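Long-range contact in probable M18-family aminopeptidase 1 (Thermotoga maritima, PDB 2GLF), which probably acts as a metal-dependent aminopeptidase of the M18 family, removing residues from the N-termini of peptides: residues Ser282-Tyr293 against Ile403-Gly411. Numbering follows the deposited sequence.
Sequences SDGNTGAKARFY and IAKFFAERG
A288 sends its methyl group between two phenylalanines of the short helix 404-408, CB lying 3.4 Å from CD2 of F406 and 3.7 Å from CE1 of F407. The F406 ring, its CG anti to the carbonyl carbon (chi1 -56°), reaches the loop between two lysines: the CG of K405 sits over one face and the CB of K289 over the opposite one, nearer the rim. K289 suits this place because its aliphatic part lies against the ring, CE 3.4 Å from F406 CE1, while its poorly ordered ammonium reaches a long salt bridge with D283, NZ to OD1 3.5 Å. In this M18-family metallopeptidase both segments pack on the central mixed sheet, F407 and Y293 resting on strand 87-92; the side chain of I403 lies about 7 Å from a bound manganese ion. F407 places CE2 over the centre of the Y293 ring, the two planes inclined at 58°. Along that tyrosine's edge runs R410 in the opposite direction, long enough to bring CD and NE there, its guanidinium turned 47° from the ring. Tyrosine offers F407 an apolar face and also a hydroxyl: Y293 OH lies 2.7 Å from the oxygen of a water that donates to F407 O.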
ATOM      1  N   SER A 282      -7.301  30.913  25.238  1.00 23.39           N
ATOM      2  CA  SER A 282      -7.720  31.926  26.217  1.00 23.65           C
ATOM      3  C   SER A 282      -7.761  31.438  27.668  1.00 24.47           C
ATOM      4  O   SER A 282      -8.628  31.838  28.442  1.00 25.29           O
ATOM      5  CB  SER A 282      -9.083  32.524  25.831  1.00 17.17           C
ATOM      6  OG  SER A 282      -9.011  33.208  24.587  1.00 15.05           O
ATOM      7  N   ASP A 283      -6.808  30.583  28.026  1.00 16.28           N
ATOM      8  CA  ASP A 283      -6.706  30.047  29.382  1.00 16.92           C
ATOM      9  C   ASP A 283      -5.680  30.869  30.155  1.00 17.09           C
ATOM     10  O   ASP A 283      -4.655  31.266  29.598  1.00 17.02           O
ATOM     11  CB  ASP A 283      -6.254  28.585  29.342  1.00 57.18           C
ATOM     12  CG  ASP A 283      -7.260  27.680  28.660  1.00 59.98           C
ATOM     13  OD1 ASP A 283      -8.344  27.447  29.239  1.00 60.96           O
ATOM     14  OD2 ASP A 283      -6.967  27.205  27.541  1.00 64.29           O
ATOM     15  N   GLY A 284      -5.959  31.129  31.430  1.00 23.71           N
ATOM     16  CA  GLY A 284      -5.034  31.898  32.244  1.00 24.83           C
ATOM     17  C   GLY A 284      -5.641  33.087  32.972  1.00 25.22           C
ATOM     18  O   GLY A 284      -6.829  33.371  32.832  1.00 26.45           O
ATOM     19  N   ASN A 285      -4.810  33.769  33.759  1.00 19.64           N
ATOM     20  CA  ASN A 285      -5.210  34.949  34.523  1.00 19.96           C
ATOM     21  C   ASN A 285      -5.780  35.990  33.586  1.00 19.77           C
ATOM     22  O   ASN A 285      -6.766  36.662  33.900  1.00 19.07           O
ATOM     23  CB  ASN A 285      -4.002  35.531  35.239  1.00 36.75           C
ATOM     24  CG  ASN A 285      -3.412  34.565  36.218  1.00 38.33           C
ATOM     25  OD1 ASN A 285      -4.070  34.160  37.175  1.00 41.87           O
ATOM     26  ND2 ASN A 285      -2.171  34.171  35.984  1.00 42.95           N
ATOM     27  N   THR A 286      -5.136  36.139  32.438  1.00 34.01           N
ATOM     28  CA  THR A 286      -5.617  37.076  31.449  1.00 35.17           C
ATOM     29  C   THR A 286      -6.354  36.278  30.383  1.00 36.40           C
ATOM     30  O   THR A 286      -6.490  35.060  30.484  1.00 36.45           O
ATOM     31  CB  THR A 286      -4.478  37.858  30.795  1.00 24.26           C
ATOM     32  OG1 THR A 286      -4.540  37.665  29.376  1.00 24.07           O
ATOM     33  CG2 THR A 286      -3.121  37.415  31.341  1.00 20.65           C
ATOM     34  N   GLY A 287      -6.829  36.958  29.353  1.00 31.69           N
ATOM     35  CA  GLY A 287      -7.560  36.258  28.317  1.00 33.29           C
ATOM     36  C   GLY A 287      -9.041  36.302  28.635  1.00 34.44           C
ATOM     37  O   GLY A 287      -9.417  36.431  29.801  1.00 35.07           O
ATOM     38  N   ALA A 288      -9.886  36.226  27.609  1.00 24.11           N
ATOM     39  CA  ALA A 288     -11.327  36.254  27.824  1.00 24.88           C
ATOM     40  C   ALA A 288     -11.614  35.097  28.766  1.00 25.96           C
ATOM     41  O   ALA A 288     -10.839  34.146  28.811  1.00 25.00           O
ATOM     42  CB  ALA A 288     -12.051  36.065  26.507  1.00 18.35           C
ATOM     43  N   LYS A 289     -12.692  35.159  29.532  1.00 56.05           N
ATOM     44  CA  LYS A 289     -12.961  34.053  30.437  1.00 57.11           C
ATOM     45  C   LYS A 289     -11.818  33.976  31.454  1.00 55.95           C
ATOM     46  O   LYS A 289     -11.084  32.993  31.501  1.00 57.49           O
ATOM     47  CB  LYS A 289     -13.048  32.758  29.620  1.00 68.74           C
ATOM     48  CG  LYS A 289     -13.058  31.476  30.420  1.00 69.49           C
ATOM     49  CD  LYS A 289     -11.976  30.524  29.925  1.00 69.60           C
ATOM     50  CE  LYS A 289     -12.160  30.173  28.460  1.00 74.64           C
ATOM     51  NZ  LYS A 289     -11.198  29.126  28.028  1.00 73.80           N
ATOM     52  N   ALA A 290     -11.665  35.025  32.256  1.00 51.85           N
ATOM     53  CA  ALA A 290     -10.609  35.078  33.263  1.00 50.87           C
ATOM     54  C   ALA A 290     -10.988  35.947  34.456  1.00 50.68           C
ATOM     55  O   ALA A 290     -10.124  36.363  35.227  1.00 51.88           O
ATOM     56  CB  ALA A 290      -9.323  35.593  32.646  1.00 12.01           C
ATOM     57  N   ARG A 291     -12.278  36.230  34.596  1.00 36.81           N
ATOM     58  CA  ARG A 291     -12.787  37.032  35.703  1.00 35.32           C
ATOM     59  C   ARG A 291     -12.420  38.506  35.599  1.00 33.96           C
ATOM     60  O   ARG A 291     -13.247  39.372  35.874  1.00 34.38           O
ATOM     61  CB  ARG A 291     -12.296  36.470  37.042  1.00 37.54           C
ATOM     62  CG  ARG A 291     -13.072  37.003  38.240  1.00 38.79           C
ATOM     63  CD  ARG A 291     -12.659  36.324  39.533  1.00 38.33           C
ATOM     64  NE  ARG A 291     -13.500  36.736  40.656  1.00 38.21           N
ATOM     65  CZ  ARG A 291     -14.745  36.312  40.859  1.00 38.67           C
ATOM     66  NH1 ARG A 291     -15.306  35.454  40.019  1.00 39.46           N
ATOM     67  NH2 ARG A 291     -15.434  36.755  41.900  1.00 37.84           N
ATOM     68  N   PHE A 292     -11.183  38.783  35.205  1.00 27.74           N
ATOM     69  CA  PHE A 292     -10.691  40.153  35.045  1.00 25.95           C
ATOM     70  C   PHE A 292     -11.720  41.109  34.423  1.00 25.39           C
ATOM     71  O   PHE A 292     -11.920  42.239  34.892  1.00 24.92           O
ATOM     72  CB  PHE A 292      -9.435  40.126  34.176  1.00 25.10           C
ATOM     73  CG  PHE A 292      -9.004  41.472  33.685  1.00 22.54           C
ATOM     74  CD1 PHE A 292      -8.673  42.483  34.584  1.00 20.72           C
ATOM     75  CD2 PHE A 292      -8.909  41.727  32.320  1.00 20.91           C
ATOM     76  CE1 PHE A 292      -8.249  43.731  34.126  1.00 22.36           C
ATOM     77  CE2 PHE A 292      -8.487  42.967  31.852  1.00 21.02           C
ATOM     78  CZ  PHE A 292      -8.156  43.974  32.756  1.00 23.22           C
ATOM     79  N   TYR A 293     -12.359  40.642  33.357  1.00 24.77           N
ATOM     80  CA  TYR A 293     -13.364  41.407  32.634  1.00 24.36           C
ATOM     81  C   TYR A 293     -14.549  41.815  33.505  1.00 24.62           C
ATOM     82  O   TYR A 293     -14.966  42.970  33.491  1.00 24.98           O
ATOM     83  CB  TYR A 293     -13.834  40.582  31.440  1.00 23.61           C
ATOM     84  CG  TYR A 293     -15.092  41.064  30.770  1.00 23.40           C
ATOM     85  CD1 TYR A 293     -15.238  42.394  30.382  1.00 22.69           C
ATOM     86  CD2 TYR A 293     -16.115  40.171  30.466  1.00 22.32           C
ATOM     87  CE1 TYR A 293     -16.379  42.823  29.697  1.00 21.46           C
ATOM     88  CE2 TYR A 293     -17.252  40.584  29.784  1.00 22.41           C
ATOM     89  CZ  TYR A 293     -17.379  41.910  29.398  1.00 23.21           C
ATOM     90  OH  TYR A 293     -18.489  42.305  28.688  1.00 23.87           O
ATOM     91  N   ILE A 403     -12.721  34.875  20.379  1.00 31.87           N
ATOM     92  CA  ILE A 403     -13.113  35.085  21.765  1.00 29.34           C
ATOM     93  C   ILE A 403     -14.558  35.557  21.928  1.00 28.90           C
ATOM     94  O   ILE A 403     -15.065  35.656  23.046  1.00 28.74           O
ATOM     95  CB  ILE A 403     -12.169  36.083  22.467  1.00  3.99           C
ATOM     96  CG1 ILE A 403     -12.393  37.500  21.947  1.00  3.99           C
ATOM     97  CG2 ILE A 403     -10.733  35.667  22.233  1.00  3.99           C
ATOM     98  CD1 ILE A 403     -11.627  38.554  22.735  1.00  3.99           C
ATOM     99  N   ALA A 404     -15.220  35.830  20.809  1.00 16.50           N
ATOM    100  CA  ALA A 404     -16.600  36.286  20.843  1.00 15.99           C
ATOM    101  C   ALA A 404     -17.460  35.386  21.722  1.00 15.37           C
ATOM    102  O   ALA A 404     -18.205  35.868  22.575  1.00 14.88           O
ATOM    103  CB  ALA A 404     -17.172  36.336  19.431  1.00 23.81           C
ATOM    104  N   LYS A 405     -17.353  34.077  21.522  1.00 21.58           N
ATOM    105  CA  LYS A 405     -18.144  33.123  22.297  1.00 21.73           C
ATOM    106  C   LYS A 405     -18.157  33.397  23.814  1.00 22.08           C
ATOM    107  O   LYS A 405     -19.211  33.343  24.454  1.00 20.80           O
ATOM    108  CB  LYS A 405     -17.640  31.697  22.050  1.00 25.23           C
ATOM    109  CG  LYS A 405     -16.253  31.429  22.608  1.00 24.75           C
ATOM    110  CD  LYS A 405     -15.907  29.948  22.581  1.00 30.26           C
ATOM    111  CE  LYS A 405     -15.723  29.427  21.166  1.00 29.90           C
ATOM    112  NZ  LYS A 405     -15.273  28.010  21.183  1.00 31.26           N
ATOM    113  N   PHE A 406     -16.987  33.690  24.377  1.00 27.99           N
ATOM    114  CA  PHE A 406     -16.857  33.941  25.808  1.00 28.80           C
ATOM    115  C   PHE A 406     -17.700  35.093  26.322  1.00 29.64           C
ATOM    116  O   PHE A 406     -18.213  35.046  27.444  1.00 30.12           O
ATOM    117  CB  PHE A 406     -15.394  34.187  26.165  1.00 16.63           C
ATOM    118  CG  PHE A 406     -14.485  33.074  25.750  1.00 17.27           C
ATOM    119  CD1 PHE A 406     -14.787  31.754  26.087  1.00 18.45           C
ATOM    120  CD2 PHE A 406     -13.336  33.336  25.004  1.00 17.35           C
ATOM    121  CE1 PHE A 406     -13.963  30.707  25.685  1.00 17.72           C
ATOM    122  CE2 PHE A 406     -12.500  32.293  24.595  1.00 18.09           C
ATOM    123  CZ  PHE A 406     -12.816  30.974  24.938  1.00 16.96           C
ATOM    124  N   PHE A 407     -17.843  36.132  25.512  1.00 32.31           N
ATOM    125  CA  PHE A 407     -18.632  37.277  25.928  1.00 33.42           C
ATOM    126  C   PHE A 407     -20.120  37.010  25.762  1.00 34.69           C
ATOM    127  O   PHE A 407     -20.929  37.434  26.592  1.00 35.17           O
ATOM    128  CB  PHE A 407     -18.192  38.521  25.157  1.00 28.25           C
ATOM    129  CG  PHE A 407     -16.793  38.940  25.478  1.00 28.45           C
ATOM    130  CD1 PHE A 407     -15.711  38.259  24.935  1.00 27.27           C
ATOM    131  CD2 PHE A 407     -16.555  39.955  26.400  1.00 29.51           C
ATOM    132  CE1 PHE A 407     -14.415  38.576  25.305  1.00 27.35           C
ATOM    133  CE2 PHE A 407     -15.255  40.283  26.783  1.00 28.78           C
ATOM    134  CZ  PHE A 407     -14.184  39.590  26.234  1.00 28.61           C
ATOM    135  N   ALA A 408     -20.478  36.295  24.699  1.00 29.31           N
ATOM    136  CA  ALA A 408     -21.874  35.953  24.461  1.00 29.47           C
ATOM    137  C   ALA A 408     -22.263  34.989  25.577  1.00 29.77           C
ATOM    138  O   ALA A 408     -23.437  34.836  25.913  1.00 30.49           O
ATOM    139  CB  ALA A 408     -22.023  35.282  23.106  1.00 20.08           C
ATOM    140  N   GLU A 409     -21.242  34.351  26.144  1.00 23.48           N
ATOM    141  CA  GLU A 409     -21.390  33.389  27.229  1.00 23.71           C
ATOM    142  C   GLU A 409     -21.804  34.146  28.484  1.00 22.56           C
ATOM    143  O   GLU A 409     -22.421  33.580  29.387  1.00 22.35           O
ATOM    144  CB  GLU A 409     -20.050  32.686  27.478  1.00 47.76           C
ATOM    145  CG  GLU A 409     -20.130  31.179  27.648  1.00 50.92           C
ATOM    146  CD  GLU A 409     -18.757  30.533  27.803  1.00 57.88           C
ATOM    147  OE1 GLU A 409     -18.116  30.728  28.859  1.00 58.41           O
ATOM    148  OE2 GLU A 409     -18.315  29.833  26.864  1.00 60.75           O
ATOM    149  N   ARG A 410     -21.464  35.432  28.528  1.00 38.08           N
ATOM    150  CA  ARG A 410     -21.795  36.267  29.676  1.00 37.83           C
ATOM    151  C   ARG A 410     -23.118  37.016  29.559  1.00 37.24           C
ATOM    152  O   ARG A 410     -23.372  37.954  30.316  1.00 37.55           O
ATOM    153  CB  ARG A 410     -20.674  37.263  29.952  1.00 29.41           C
ATOM    154  CG  ARG A 410     -19.341  36.608  30.234  1.00 30.53           C
ATOM    155  CD  ARG A 410     -18.395  37.597  30.872  1.00 30.78           C
ATOM    156  NE  ARG A 410     -17.018  37.372  30.452  1.00 31.78           N
ATOM    157  CZ  ARG A 410     -16.335  36.258  30.677  1.00 30.69           C
ATOM    158  NH1 ARG A 410     -16.900  35.251  31.328  1.00 29.02           N
ATOM    159  NH2 ARG A 410     -15.093  36.153  30.235  1.00 30.72           N
ATOM    160  N   GLY A 411     -23.949  36.619  28.600  1.00 21.40           N
ATOM    161  CA  GLY A 411     -25.247  37.249  28.462  1.00 20.10           C
ATOM    162  C   GLY A 411     -25.444  38.368  27.465  1.00 19.74           C
ATOM    163  O   GLY A 411     -26.581  38.803  27.270  1.00 18.79           O
TER
HETATM  164  O   HOH W   1     -20.255  40.349  27.926  1.00 17.86           O